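Local coordinates for fervidolysin (Fervidobacterium pennivorans, PDB 1R6V), which degrades keratin into peptides as a calcium-binding serine protease of the subtilisin family, letting the bacterium grow on native feathers, at residues A329-R334 with P343-L348. The protein carries 1 engineered substitution. Sequence-based numbering, arbitrary orientation.
Sequences AGFSSR and PGVTIL
The ring of Phe331 meets the 343-348 segment with its outer end: the carbonyl O of Gly344 lies at the ring edge, close to its plane, 4.0 Å from Phe331 CZ. Against one face of the same ring sits the methyl of Ala329, its CB 3.1 Å above the plane and shifted toward the rim. Val345 reaches the pair with a single branch. Its CG2 packs on Ala329 CB at 4.0 Å and approaches Phe331 CZ obliquely at 4.5 Å. This methyl is placed by the first torsion of Val345, which sets CG1 anti to the backbone N (chi1 -177°) and leaves CG2 beside that nitrogen, turned to the loop. Phe331 in turn holds CG between its backbone N and carbonyl carbon (chi1 51°), which folds the ring back over Ala329.

The touch is light, 84 Å² in all: methyl against methyl, and a ring edge against a carbonyl oxygen. Both segments lean on strand 314-322, through backbone hydrogen bonds of Ala329 with Ala318 and Gly344 with Leu319, while Phe331 and Val345 both touch Gln378. Beyond Gly344, Thr346 and Ile347 face Tyr377 in a G1 beta bulge. Here a loop of the subtilisin-like catalytic domain meets the chain leaving strand 338-343, with the Phe331 side chain about 8 Å from that of Ser381, the inferred charge-relay serine.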
loop_
_atom_site.group_PDB
_atom_site.type_symbol
_atom_site.label_atom_id
_atom_site.label_comp_id
_atom_site.label_asym_id
_atom_site.label_seq_id
_atom_site.Cartn_x
_atom_site.Cartn_y
_atom_site.Cartn_z
ATOM N N ALA A 329 -19.858 -10.306 -11.090
ATOM C CA ALA A 329 -20.228 -11.426 -10.225
ATOM C C ALA A 329 -21.062 -11.043 -9.011
ATOM O O ALA A 329 -21.829 -11.862 -8.495
ATOM C CB ALA A 329 -18.984 -12.173 -9.789
ATOM N N GLY A 330 -20.915 -9.805 -8.552
ATOM C CA GLY A 330 -21.678 -9.351 -7.403
ATOM C C GLY A 330 -20.808 -9.188 -6.175
ATOM O O GLY A 330 -20.813 -8.147 -5.520
ATOM N N PHE A 331 -20.059 -10.234 -5.855
ATOM C CA PHE A 331 -19.162 -10.205 -4.712
ATOM C C PHE A 331 -17.931 -9.378 -5.066
ATOM O O PHE A 331 -17.094 -9.095 -4.210
ATOM C CB PHE A 331 -18.751 -11.631 -4.348
ATOM C CG PHE A 331 -18.238 -12.425 -5.519
ATOM C CD1 PHE A 331 -17.020 -12.102 -6.118
ATOM C CD2 PHE A 331 -18.984 -13.474 -6.042
ATOM C CE1 PHE A 331 -16.558 -12.810 -7.217
ATOM C CE2 PHE A 331 -18.530 -14.190 -7.144
ATOM C CZ PHE A 331 -17.313 -13.858 -7.733
ATOM N N SER A 332 -17.827 -8.996 -6.337
ATOM C CA SER A 332 -16.700 -8.197 -6.815
ATOM C C SER A 332 -16.849 -6.756 -6.319
ATOM O O SER A 332 -17.834 -6.079 -6.632
ATOM C CB SER A 332 -16.660 -8.228 -8.351
ATOM O OG SER A 332 -15.375 -7.891 -8.846
ATOM N N SER A 333 -15.868 -6.286 -5.550
ATOM C CA SER A 333 -15.923 -4.931 -5.009
ATOM C C SER A 333 -15.914 -3.863 -6.097
ATOM O O SER A 333 -15.041 -3.850 -6.973
ATOM C CB SER A 333 -14.764 -4.703 -4.043
ATOM N N ARG A 334 -16.903 -2.974 -6.031
ATOM C CA ARG A 334 -17.047 -1.877 -6.983
ATOM C C ARG A 334 -16.065 -0.762 -6.626
ATOM O O ARG A 334 -16.056 -0.268 -5.497
ATOM C CB ARG A 334 -18.487 -1.342 -6.951
ATOM C CG ARG A 334 -18.699 -0.050 -7.731
ATOM C CD ARG A 334 -20.164 0.395 -7.745
ATOM N NE ARG A 334 -20.333 1.643 -8.494
ATOM C CZ ARG A 334 -21.506 2.170 -8.831
ATOM N NH1 ARG A 334 -22.637 1.560 -8.489
ATOM N NH2 ARG A 334 -21.549 3.308 -9.514
ATOM N N PRO A 343 -13.558 -13.703 -16.660
ATOM C CA PRO A 343 -14.367 -14.828 -16.161
ATOM C C PRO A 343 -13.971 -15.165 -14.728
ATOM O O PRO A 343 -12.795 -15.370 -14.447
ATOM C CB PRO A 343 -14.065 -15.954 -17.162
ATOM C CG PRO A 343 -12.810 -15.521 -17.855
ATOM C CD PRO A 343 -12.918 -14.037 -17.943
ATOM N N GLY A 344 -14.953 -15.215 -13.827
ATOM C CA GLY A 344 -14.657 -15.485 -12.431
ATOM C C GLY A 344 -15.719 -16.310 -11.723
ATOM O O GLY A 344 -15.832 -16.273 -10.493
ATOM N N VAL A 345 -16.501 -17.043 -12.498
ATOM C CA VAL A 345 -17.541 -17.901 -11.933
ATOM C C VAL A 345 -17.483 -19.226 -12.686
ATOM O O VAL A 345 -17.310 -19.239 -13.893
ATOM C CB VAL A 345 -18.946 -17.236 -12.065
ATOM C CG1 VAL A 345 -19.992 -18.104 -11.401
ATOM C CG2 VAL A 345 -18.940 -15.857 -11.408
ATOM N N THR A 346 -17.579 -20.348 -11.971
ATOM C CA THR A 346 -17.536 -21.666 -12.599
ATOM C C THR A 346 -16.255 -21.859 -13.415
ATOM O O THR A 346 -16.284 -22.252 -14.580
ATOM C CB THR A 346 -18.785 -21.884 -13.498
ATOM O OG1 THR A 346 -19.948 -21.443 -12.785
ATOM C CG2 THR A 346 -18.956 -23.371 -13.837
ATOM N N ILE A 347 -15.127 -21.580 -12.773
ATOM C CA ILE A 347 -13.826 -21.723 -13.404
ATOM C C ILE A 347 -13.191 -23.041 -12.965
ATOM O O ILE A 347 -12.802 -23.207 -11.797
ATOM C CB ILE A 347 -12.875 -20.572 -13.010
ATOM C CG1 ILE A 347 -13.500 -19.215 -13.364
ATOM C CG2 ILE A 347 -11.517 -20.764 -13.701
ATOM C CD1 ILE A 347 -13.921 -19.065 -14.826
ATOM N N LEU A 348 -13.066 -23.954 -13.922
ATOM C CA LEU A 348 -12.486 -25.263 -13.701
ATOM C C LEU A 348 -10.966 -25.174 -13.795
ATOM O O LEU A 348 -10.443 -24.660 -14.774
ATOM C CB LEU A 348 -13.002 -26.246 -14.760
ATOM C CG LEU A 348 -12.418 -27.659 -14.655
ATOM C CD1 LEU A 348 -12.805 -28.262 -13.296
ATOM C CD2 LEU A 348 -12.962 -28.539 -15.802
#